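Local atomic coordinates of xylooligosaccharide oxidase (Myceliophthora thermophila, PDB entry 5L6G), a protein that oxidises the C1 hydroxyl of xylooligosaccharides and related sugars to lactones, using bicovalently bound FAD and reducing molecular oxygen to hydrogen peroxide. Residues S172-G177 and P385-T390; N233-E238 and V311-W316; Q283-G288 and R321-S326. One frame throughout, in Å; residues are numbered along the deposited sequence.

Contact 1: S172-G177 and P385-T390; sequences SSHSHG and PNSAVT. With XYP (beta-D-xylopyranose), chain J.
The short helix 173-176, in the FAD-binding part of the chain, meets the loop after strand 374-381 where the carbonyl of His174 receives the backbone N-H of Ala388. The N-O distance in this bond, Ala388 N to His174 O, is 2.9 Å, and at 167° its hydrogen is nearly in line. The methyl of Ala388 then lies against the backbone of the helical turn, with CB 3.4 Å from Gly177 N. Gly177 leaves helical geometry with a positive phi of 94°, where a side chain would press on the preceding carbonyl, so glycine suits this turn. Beside it, Val389 CG2 lies 3.4 Å from Ser173 O and also touches the CA of Gly177.

The contact joins two domains of the vanillyl-alcohol-oxidase type of fold: the helix belongs to the FAD-binding domain, and the loop links two strands of the eight-stranded antiparallel sheet. The imidazole of His174 reaches out along that loop because its CG stands anti to the backbone N (chi1 -164°). Its CD2 comes 3.4 Å from Ser387 CA, while Asn386 O sits over one face, 3.6 Å above the ring plane and offset toward the rim. At the ring edge, in its plane, a water hydrogen-bonded to His174 NE2 at 2.7 Å accepts the backbone N-H of Asn386. A second water lies between His174 O and Asn386 O, where further acceptors nearby compete for its protons.

The polar ends of the loop side chains are held from elsewhere, Asn386 ND2 by the carbonyl of Met265 and Ser387 OG by that of Tyr382. A xylose apart from the one in the substrate pocket, hydrogen-bonded to Asp181 O, brings its ring oxygen O5 to 3.2 Å from His176 O.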
loop_
_atom_site.group_PDB
_atom_site.type_symbol
_atom_site.label_atom_id
_atom_site.label_comp_id
_atom_site.label_asym_id
_atom_site.label_seq_id
_atom_site.Cartn_x
_atom_site.Cartn_y
_atom_site.Cartn_z
ATOM N N SER A 172 -11.951 1.190 -4.956
ATOM C CA SER A 172 -12.441 0.254 -5.956
ATOM C C SER A 172 -12.142 -1.192 -5.594
ATOM O O SER A 172 -12.467 -2.090 -6.359
ATOM C CB SER A 172 -11.797 0.553 -7.320
ATOM O OG SER A 172 -12.254 1.800 -7.794
ATOM N N SER A 173 -11.557 -1.425 -4.423
ATOM C CA SER A 173 -10.977 -2.722 -4.136
ATOM C C SER A 173 -12.033 -3.778 -3.848
ATOM O O SER A 173 -11.893 -4.923 -4.267
ATOM C CB SER A 173 -9.973 -2.634 -2.990
ATOM O OG SER A 173 -8.780 -2.049 -3.469
ATOM N N HIS A 174 -13.077 -3.421 -3.125
ATOM C CA HIS A 174 -14.178 -4.360 -2.984
ATOM C C HIS A 174 -14.724 -4.771 -4.369
ATOM O O HIS A 174 -15.010 -5.960 -4.613
ATOM C CB HIS A 174 -15.291 -3.796 -2.145
ATOM C CG HIS A 174 -16.244 -4.838 -1.672
ATOM N ND1 HIS A 174 -17.546 -4.912 -2.108
ATOM C CD2 HIS A 174 -16.064 -5.885 -0.831
ATOM C CE1 HIS A 174 -18.139 -5.943 -1.528
ATOM N NE2 HIS A 174 -17.258 -6.549 -0.754
ATOM N N SER A 175 -14.874 -3.789 -5.265
ATOM C CA SER A 175 -15.378 -4.061 -6.602
ATOM C C SER A 175 -14.395 -4.786 -7.524
ATOM O O SER A 175 -14.826 -5.593 -8.362
ATOM C CB SER A 175 -15.814 -2.768 -7.283
ATOM O OG SER A 175 -16.738 -2.064 -6.487
ATOM N N HIS A 176 -13.093 -4.487 -7.402
ATOM C CA HIS A 176 -12.113 -4.858 -8.431
ATOM C C HIS A 176 -10.752 -5.367 -7.930
ATOM O O HIS A 176 -9.872 -5.691 -8.728
ATOM C CB HIS A 176 -11.865 -3.641 -9.345
ATOM C CG HIS A 176 -13.061 -3.229 -10.149
ATOM N ND1 HIS A 176 -13.630 -4.035 -11.106
ATOM C CD2 HIS A 176 -13.762 -2.075 -10.167
ATOM C CE1 HIS A 176 -14.653 -3.408 -11.666
ATOM N NE2 HIS A 176 -14.759 -2.216 -11.107
ATOM N N GLY A 177 -10.572 -5.471 -6.625
ATOM C CA GLY A 177 -9.370 -6.093 -6.110
ATOM C C GLY A 177 -8.280 -5.107 -5.787
ATOM O O GLY A 177 -8.511 -3.903 -5.652
ATOM N N PRO A 385 -18.048 -12.285 1.399
ATOM C CA PRO A 385 -18.454 -13.051 0.215
ATOM C C PRO A 385 -18.457 -12.309 -1.121
ATOM O O PRO A 385 -18.384 -12.952 -2.183
ATOM C CB PRO A 385 -19.881 -13.493 0.552
ATOM C CG PRO A 385 -19.986 -13.423 2.023
ATOM C CD PRO A 385 -19.048 -12.355 2.481
ATOM N N ASN A 386 -18.547 -10.985 -1.092
ATOM C CA ASN A 386 -18.619 -10.194 -2.320
ATOM C C ASN A 386 -17.361 -9.459 -2.719
ATOM O O ASN A 386 -17.335 -8.797 -3.764
ATOM C CB ASN A 386 -19.779 -9.217 -2.233
ATOM C CG ASN A 386 -21.099 -9.932 -2.155
ATOM O OD1 ASN A 386 -21.304 -10.917 -2.857
ATOM N ND2 ASN A 386 -21.964 -9.493 -1.264
ATOM N N SER A 387 -16.315 -9.588 -1.922
ATOM C CA SER A 387 -15.087 -8.865 -2.161
ATOM C C SER A 387 -14.272 -9.464 -3.320
ATOM O O SER A 387 -13.996 -10.669 -3.357
ATOM C CB SER A 387 -14.244 -8.844 -0.894
ATOM O OG SER A 387 -12.969 -8.275 -1.162
ATOM N N ALA A 388 -13.889 -8.613 -4.268
ATOM C CA ALA A 388 -12.993 -9.026 -5.322
ATOM C C ALA A 388 -11.606 -9.350 -4.757
ATOM O O ALA A 388 -10.905 -10.216 -5.291
ATOM C CB ALA A 388 -12.904 -7.937 -6.392
ATOM N N VAL A 389 -11.220 -8.681 -3.666
ATOM C CA VAL A 389 -9.901 -8.908 -3.072
ATOM C C VAL A 389 -9.745 -10.368 -2.661
ATOM O O VAL A 389 -8.765 -11.022 -3.009
ATOM C CB VAL A 389 -9.646 -8.002 -1.851
ATOM C CG1 VAL A 389 -8.338 -8.385 -1.157
ATOM C CG2 VAL A 389 -9.605 -6.536 -2.274
ATOM N N THR A 390 -10.739 -10.885 -1.949
ATOM C CA THR A 390 -10.664 -12.216 -1.398
ATOM C C THR A 390 -11.312 -13.283 -2.302
ATOM O O THR A 390 -11.567 -14.397 -1.869
ATOM C CB THR A 390 -11.284 -12.221 0.017
ATOM O OG1 THR A 390 -12.565 -11.593 -0.025
ATOM C CG2 THR A 390 -10.420 -11.454 0.986
HETATM O O1 XYP J . -12.346 -8.697 -10.416
HETATM C C1 XYP J . -11.071 -9.293 -10.688
HETATM C C2 XYP J . -10.704 -9.087 -12.158
HETATM C C3 XYP J . -9.276 -9.545 -12.451
HETATM C C4 XYP J . -8.311 -9.001 -11.397
HETATM C C5 XYP J . -8.817 -9.292 -9.986
HETATM O O2 XYP J . -11.639 -9.820 -12.957
HETATM O O3 XYP J . -8.855 -9.120 -13.761
HETATM O O4 XYP J . -7.023 -9.591 -11.592
HETATM O O5 XYP J . -10.097 -8.699 -9.825
HETATM O O HOH W 1 -17.905 -8.653 0.877
HETATM O O HOH W 2 -16.589 -7.714 -6.233
#

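Contact 2: N233-E238 and V311-W316; sequences NVTSYE and VQEHDW. With NAG (2-acetamido-2-deoxy-beta-D-glucopyranose), chain E.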
loop_
_atom_site.group_PDB
_atom_site.type_symbol
_atom_site.label_atom_id
_atom_site.label_comp_id
_atom_site.label_asym_id
_atom_site.label_seq_id
_atom_site.Cartn_x
_atom_site.Cartn_y
_atom_site.Cartn_z
ATOM N N ASN A 233 -20.149 6.914 -13.461
ATOM C CA ASN A 233 -20.512 7.626 -12.238
ATOM C C ASN A 233 -20.182 6.833 -10.986
ATOM O O ASN A 233 -20.368 5.628 -10.947
ATOM C CB ASN A 233 -21.998 7.984 -12.253
ATOM C CG ASN A 233 -22.335 8.913 -13.392
ATOM O OD1 ASN A 233 -23.100 8.560 -14.291
ATOM N ND2 ASN A 233 -21.732 10.122 -13.365
ATOM N N VAL A 234 -19.654 7.530 -9.986
ATOM C CA VAL A 234 -19.407 6.958 -8.667
ATOM C C VAL A 234 -19.958 7.932 -7.620
ATOM O O VAL A 234 -19.988 9.148 -7.837
ATOM C CB VAL A 234 -17.925 6.678 -8.414
ATOM C CG1 VAL A 234 -17.401 5.666 -9.432
ATOM C CG2 VAL A 234 -17.097 7.963 -8.447
ATOM N N THR A 235 -20.415 7.397 -6.501
ATOM C CA THR A 235 -21.101 8.198 -5.513
ATOM C C THR A 235 -20.389 8.044 -4.181
ATOM O O THR A 235 -20.327 6.954 -3.629
ATOM C CB THR A 235 -22.553 7.754 -5.412
ATOM O OG1 THR A 235 -23.161 7.866 -6.714
ATOM C CG2 THR A 235 -23.315 8.620 -4.396
ATOM N N SER A 236 -19.807 9.128 -3.690
ATOM C CA SER A 236 -19.193 9.091 -2.367
ATOM C C SER A 236 -20.268 9.368 -1.340
ATOM O O SER A 236 -21.286 9.987 -1.639
ATOM C CB SER A 236 -18.044 10.088 -2.256
ATOM O OG SER A 236 -18.485 11.421 -2.432
ATOM N N TYR A 237 -20.057 8.884 -0.128
ATOM C CA TYR A 237 -21.032 9.083 0.943
ATOM C C TYR A 237 -20.377 8.823 2.277
ATOM O O TYR A 237 -19.309 8.217 2.351
ATOM C CB TYR A 237 -22.225 8.134 0.766
ATOM C CG TYR A 237 -21.849 6.666 0.799
ATOM C CD1 TYR A 237 -21.364 6.029 -0.343
ATOM C CD2 TYR A 237 -21.968 5.914 1.972
ATOM C CE1 TYR A 237 -21.012 4.689 -0.318
ATOM C CE2 TYR A 237 -21.603 4.572 2.012
ATOM C CZ TYR A 237 -21.139 3.962 0.867
ATOM O OH TYR A 237 -20.769 2.643 0.877
ATOM N N GLU A 238 -21.056 9.261 3.330
ATOM C CA GLU A 238 -20.588 9.067 4.678
ATOM C C GLU A 238 -21.733 8.625 5.569
ATOM O O GLU A 238 -22.907 8.930 5.303
ATOM C CB GLU A 238 -19.992 10.378 5.185
ATOM C CG GLU A 238 -18.647 10.667 4.575
ATOM C CD GLU A 238 -18.214 12.116 4.626
ATOM O OE1 GLU A 238 -18.720 12.898 5.462
ATOM O OE2 GLU A 238 -17.313 12.450 3.816
ATOM N N VAL A 311 -23.953 12.771 0.449
ATOM C CA VAL A 311 -24.064 11.928 -0.732
ATOM C C VAL A 311 -23.733 12.800 -1.938
ATOM O O VAL A 311 -24.426 13.775 -2.206
ATOM C CB VAL A 311 -25.464 11.326 -0.856
ATOM C CG1 VAL A 311 -25.617 10.568 -2.162
ATOM C CG2 VAL A 311 -25.747 10.424 0.338
ATOM N N GLN A 312 -22.672 12.454 -2.650
ATOM C CA GLN A 312 -22.200 13.246 -3.791
ATOM C C GLN A 312 -21.927 12.326 -4.972
ATOM O O GLN A 312 -21.119 11.414 -4.866
ATOM C CB GLN A 312 -20.903 13.973 -3.436
ATOM C CG GLN A 312 -21.047 15.128 -2.456
ATOM C CD GLN A 312 -19.702 15.559 -1.888
ATOM O OE1 GLN A 312 -18.672 15.441 -2.544
ATOM N NE2 GLN A 312 -19.712 16.054 -0.658
ATOM N N GLU A 313 -22.588 12.586 -6.096
ATOM C CA GLU A 313 -22.329 11.840 -7.319
ATOM C C GLU A 313 -21.189 12.496 -8.093
ATOM O O GLU A 313 -21.141 13.717 -8.213
ATOM C CB GLU A 313 -23.560 11.826 -8.213
ATOM C CG GLU A 313 -24.834 11.400 -7.518
ATOM C CD GLU A 313 -25.972 11.215 -8.493
ATOM O OE1 GLU A 313 -25.943 10.194 -9.213
ATOM O OE2 GLU A 313 -26.875 12.092 -8.543
ATOM N N HIS A 314 -20.324 11.682 -8.675
ATOM C CA HIS A 314 -19.125 12.162 -9.342
ATOM C C HIS A 314 -18.937 11.447 -10.667
ATOM O O HIS A 314 -19.423 10.337 -10.841
ATOM C CB HIS A 314 -17.880 11.837 -8.485
ATOM C CG HIS A 314 -17.961 12.304 -7.062
ATOM N ND1 HIS A 314 -17.895 13.634 -6.701
ATOM C CD2 HIS A 314 -18.093 11.612 -5.908
ATOM C CE1 HIS A 314 -17.996 13.741 -5.390
ATOM N NE2 HIS A 314 -18.093 12.525 -4.882
ATOM N N ASP A 315 -18.193 12.043 -11.589
ATOM C CA ASP A 315 -17.584 11.230 -12.652
ATOM C C ASP A 315 -16.392 10.501 -12.034
ATOM O O ASP A 315 -16.095 10.692 -10.850
ATOM C CB ASP A 315 -17.217 12.046 -13.908
ATOM C CG ASP A 315 -16.013 12.966 -13.730
ATOM O OD1 ASP A 315 -15.238 12.850 -12.777
ATOM O OD2 ASP A 315 -15.827 13.823 -14.604
ATOM N N TRP A 316 -15.742 9.653 -12.825
ATOM C CA TRP A 316 -14.682 8.799 -12.328
ATOM C C TRP A 316 -13.529 9.571 -11.661
ATOM O O TRP A 316 -13.120 9.240 -10.552
ATOM C CB TRP A 316 -14.145 7.904 -13.447
ATOM C CG TRP A 316 -12.979 7.079 -12.998
ATOM C CD1 TRP A 316 -11.687 7.239 -13.366
ATOM C CD2 TRP A 316 -13.002 5.995 -12.063
ATOM N NE1 TRP A 316 -10.892 6.311 -12.733
ATOM C CE2 TRP A 316 -11.677 5.535 -11.925
ATOM C CE3 TRP A 316 -14.012 5.372 -11.323
ATOM C CZ2 TRP A 316 -11.334 4.471 -11.084
ATOM C CZ3 TRP A 316 -13.678 4.312 -10.493
ATOM C CH2 TRP A 316 -12.343 3.878 -10.368
HETATM C C1 NAG E . -21.842 11.193 -14.351
HETATM C C2 NAG E . -21.930 12.627 -13.819
HETATM C C3 NAG E . -21.738 13.676 -14.924
HETATM C C4 NAG E . -20.469 13.383 -15.722
HETATM C C5 NAG E . -20.556 11.953 -16.245
HETATM C C6 NAG E . -19.309 11.550 -17.029
HETATM C C7 NAG E . -23.278 13.298 -11.875
HETATM C C8 NAG E . -24.662 13.463 -11.313
HETATM N N2 NAG E . -23.196 12.836 -13.128
HETATM O O3 NAG E . -21.661 14.971 -14.360
HETATM O O4 NAG E . -20.299 14.291 -16.792
HETATM O O5 NAG E . -20.671 11.085 -15.140
HETATM O O6 NAG E . -19.284 10.144 -17.182
HETATM O O7 NAG E . -22.300 13.584 -11.182
#
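Ser236 and His314 meet in the tightly packed part of the strand pair, the hydroxyl OG lying 2.7 Å from NE2 at the edge of the imidazole, near its plane. Ser236 OG gets there by sitting between its own backbone N and carbonyl carbon (chi1 62°). The other ring nitrogen, ND1, is bonded to Glu318, so the imidazole is held at both nitrogens, which restrains its rotation. With an alanine at His314, Ser236 OG and the Glu318 carboxylate would probably each lose this partner. In the same buried part, Val234 CG1 meets the edge of the Trp316 indole, 3.9 Å from CE3.

The strands are antiparallel, and 308-314 is an outermost strand of the eight-stranded sheet. Val234 and Ser236 form hydrogen-bonded pairs with His314 and Gln312; the bond from His314 N to Val234 O measures 2.7 Å. Between them, Thr235 and Glu313 form a non-hydrogen-bonded pair, their side chains side by side on the other face, where Leu293 packs on Thr235 and Gly288 O bonds to its OG1.

The looser side is the outer strand, with Val311, Gln312 and Glu313 partly exposed. There Glu313 OE1 accepts a hydrogen bond from Ala290 N. Asn233 ND2 carries an N-linked N-acetylglucosamine, whose acetyl methyl C8 rests 3.7 Å from Glu313 CB.

Contact 3: Q283-G288 and R321-S326; sequences QGLYHG and RHYAYS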
loop_
_atom_site.group_PDB
_atom_site.type_symbol
_atom_site.label_atom_id
_atom_site.label_comp_id
_atom_site.label_asym_id
_atom_site.label_seq_id
_atom_site.Cartn_x
_atom_site.Cartn_y
_atom_site.Cartn_z
ATOM N N GLN A 283 -17.068 5.799 5.377
ATOM C CA GLN A 283 -16.836 6.546 4.155
ATOM C C GLN A 283 -16.860 5.517 3.049
ATOM O O GLN A 283 -16.157 4.509 3.131
ATOM C CB GLN A 283 -15.454 7.204 4.154
ATOM C CG GLN A 283 -15.219 8.100 5.345
ATOM C CD GLN A 283 -13.841 8.717 5.319
ATOM O OE1 GLN A 283 -12.858 8.069 4.959
ATOM N NE2 GLN A 283 -13.759 9.965 5.740
ATOM N N GLY A 284 -17.650 5.793 2.019
ATOM C CA GLY A 284 -17.795 4.881 0.906
ATOM C C GLY A 284 -17.650 5.539 -0.442
ATOM O O GLY A 284 -17.701 6.770 -0.568
ATOM N N LEU A 285 -17.412 4.697 -1.442
ATOM C CA LEU A 285 -17.545 5.063 -2.835
ATOM C C LEU A 285 -18.347 3.942 -3.491
ATOM O O LEU A 285 -17.915 2.785 -3.535
ATOM C CB LEU A 285 -16.186 5.232 -3.508
ATOM C CG LEU A 285 -16.238 5.876 -4.895
ATOM C CD1 LEU A 285 -16.632 7.340 -4.768
ATOM C CD2 LEU A 285 -14.947 5.736 -5.668
ATOM N N TYR A 286 -19.530 4.287 -3.972
ATOM C CA TYR A 286 -20.398 3.326 -4.597
ATOM C C TYR A 286 -20.261 3.479 -6.099
ATOM O O TYR A 286 -20.401 4.585 -6.629
ATOM C CB TYR A 286 -21.828 3.590 -4.155
ATOM C CG TYR A 286 -22.807 2.587 -4.678
ATOM C CD1 TYR A 286 -22.923 1.331 -4.087
ATOM C CD2 TYR A 286 -23.610 2.888 -5.770
ATOM C CE1 TYR A 286 -23.809 0.396 -4.573
ATOM C CE2 TYR A 286 -24.513 1.961 -6.270
ATOM C CZ TYR A 286 -24.606 0.721 -5.661
ATOM O OH TYR A 286 -25.491 -0.185 -6.140
ATOM N N HIS A 287 -19.972 2.380 -6.787
ATOM C CA HIS A 287 -19.818 2.418 -8.237
ATOM C C HIS A 287 -21.180 2.353 -8.923
ATOM O O HIS A 287 -21.606 1.311 -9.418
ATOM C CB HIS A 287 -18.909 1.298 -8.706
ATOM C CG HIS A 287 -17.491 1.468 -8.272
ATOM N ND1 HIS A 287 -16.436 1.214 -9.109
ATOM C CD2 HIS A 287 -16.951 1.903 -7.107
ATOM C CE1 HIS A 287 -15.304 1.454 -8.476
ATOM N NE2 HIS A 287 -15.588 1.868 -7.256
ATOM N N GLY A 288 -21.839 3.495 -8.925
ATOM C CA GLY A 288 -23.193 3.649 -9.430
ATOM C C GLY A 288 -23.685 5.018 -8.986
ATOM O O GLY A 288 -22.955 5.768 -8.340
ATOM N N ARG A 321 -10.548 12.325 -6.997
ATOM C CA ARG A 321 -10.141 13.558 -6.317
ATOM C C ARG A 321 -10.795 13.691 -4.949
ATOM O O ARG A 321 -10.181 14.180 -4.008
ATOM C CB ARG A 321 -10.478 14.804 -7.127
ATOM C CG ARG A 321 -9.771 14.914 -8.458
ATOM C CD ARG A 321 -9.796 16.341 -8.994
ATOM N NE ARG A 321 -11.129 16.763 -9.407
ATOM C CZ ARG A 321 -11.723 16.436 -10.561
ATOM N NH1 ARG A 321 -11.113 15.666 -11.459
ATOM N NH2 ARG A 321 -12.949 16.884 -10.827
ATOM N N HIS A 322 -12.047 13.262 -4.851
ATOM C CA HIS A 322 -12.790 13.372 -3.596
ATOM C C HIS A 322 -12.035 12.777 -2.399
ATOM O O HIS A 322 -12.033 13.356 -1.319
ATOM C CB HIS A 322 -14.139 12.668 -3.705
ATOM C CG HIS A 322 -14.961 12.793 -2.463
ATOM N ND1 HIS A 322 -15.731 13.903 -2.194
ATOM C CD2 HIS A 322 -15.094 11.974 -1.396
ATOM C CE1 HIS A 322 -16.312 13.756 -1.016
ATOM N NE2 HIS A 322 -15.943 12.591 -0.513
ATOM N N TYR A 323 -11.448 11.597 -2.582
ATOM C CA TYR A 323 -10.715 10.920 -1.499
ATOM C C TYR A 323 -9.197 11.087 -1.585
ATOM O O TYR A 323 -8.451 10.437 -0.837
ATOM C CB TYR A 323 -11.076 9.431 -1.463
ATOM C CG TYR A 323 -12.449 9.170 -0.886
ATOM C CD1 TYR A 323 -12.741 9.521 0.433
ATOM C CD2 TYR A 323 -13.452 8.565 -1.649
ATOM C CE1 TYR A 323 -13.995 9.286 0.974
ATOM C CE2 TYR A 323 -14.706 8.323 -1.107
ATOM C CZ TYR A 323 -14.970 8.688 0.199
ATOM O OH TYR A 323 -16.194 8.469 0.775
ATOM N N ALA A 324 -8.750 11.949 -2.492
ATOM C CA ALA A 324 -7.332 12.158 -2.742
ATOM C C ALA A 324 -6.709 13.024 -1.648
ATOM O O ALA A 324 -5.567 12.783 -1.251
ATOM C CB ALA A 324 -7.130 12.809 -4.092
ATOM N N TYR A 325 -7.447 14.032 -1.190
ATOM C CA TYR A 325 -6.990 14.929 -0.111
ATOM C C TYR A 325 -5.657 15.582 -0.485
ATOM O O TYR A 325 -4.691 15.589 0.285
ATOM C CB TYR A 325 -6.881 14.185 1.237
ATOM C CG TYR A 325 -8.168 13.532 1.706
ATOM C CD1 TYR A 325 -9.376 14.230 1.703
ATOM C CD2 TYR A 325 -8.172 12.223 2.179
ATOM C CE1 TYR A 325 -10.549 13.633 2.139
ATOM C CE2 TYR A 325 -9.342 11.619 2.613
ATOM C CZ TYR A 325 -10.523 12.324 2.594
ATOM O OH TYR A 325 -11.674 11.722 3.040
ATOM N N SER A 326 -5.637 16.128 -1.690
ATOM C CA SER A 326 -4.436 16.661 -2.299
ATOM C C SER A 326 -4.926 17.618 -3.365
ATOM O O SER A 326 -5.930 17.345 -4.033
ATOM C CB SER A 326 -3.606 15.515 -2.902
ATOM O OG SER A 326 -2.620 15.960 -3.830
#
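The hydroxyl of Tyr323 donates a 2.6 Å hydrogen bond from OH to the backbone carbonyl O of Gly284. It fastens the residue that follows helix 316-322 to strand 280-286, an inner strand of the antiparallel sheet of the substrate domain. The phenol does not come in along a lone pair: its oxygen stands above the carbonyl plane, 42° out of it, while Gly284 O lies at the edge of the ring. Gly284 N is near the same hydroxyl but at an angle too poor for a bond. With its CG beside the backbone N (chi1 -75°), the Tyr323 ring reaches the strand between two neighbours, Gln283 CB at 3.7 Å from OH and Leu285 CB at 4.2 Å from CE2.

Phe171 stacks with the Tyr323 ring. Gln283 extends from the strand past Tyr323; its OE1 accepts from NE of Arg272, which binds substrate, and its NE2 bonds to Gln281 OE1. Tyr325 arrives from the opposite direction and lines the substrate xylose pocket, its OH 3.8 Å from Gln283 NE2. Over the centre of one face of the Tyr323 ring sits the imidazole carbon CD2 of His322, 3.5 Å above the plane.

In the fold
Read from the N terminus, the chain passes 172-177 first and then enters the sheet at 233-238 and 283-288. It returns through 311-316, which meets 233-238 and closes contact 2, then through 321-326, which meets 283-288 and closes contact 3. Contact 3 thus opens inside the loop of contact 2 and closes beyond it, so the two cross. Their centres lie only about 7 Å apart because strands 234-240 and 280-286 are neighbours and strand 308-314 runs on into helix 316-322. Only at 385-390 does contact 1 close, enclosing both. It joins the FAD-binding part to the substrate domain, and Ser172 packs on Trp316 of contact 2 and His287 of contact 3.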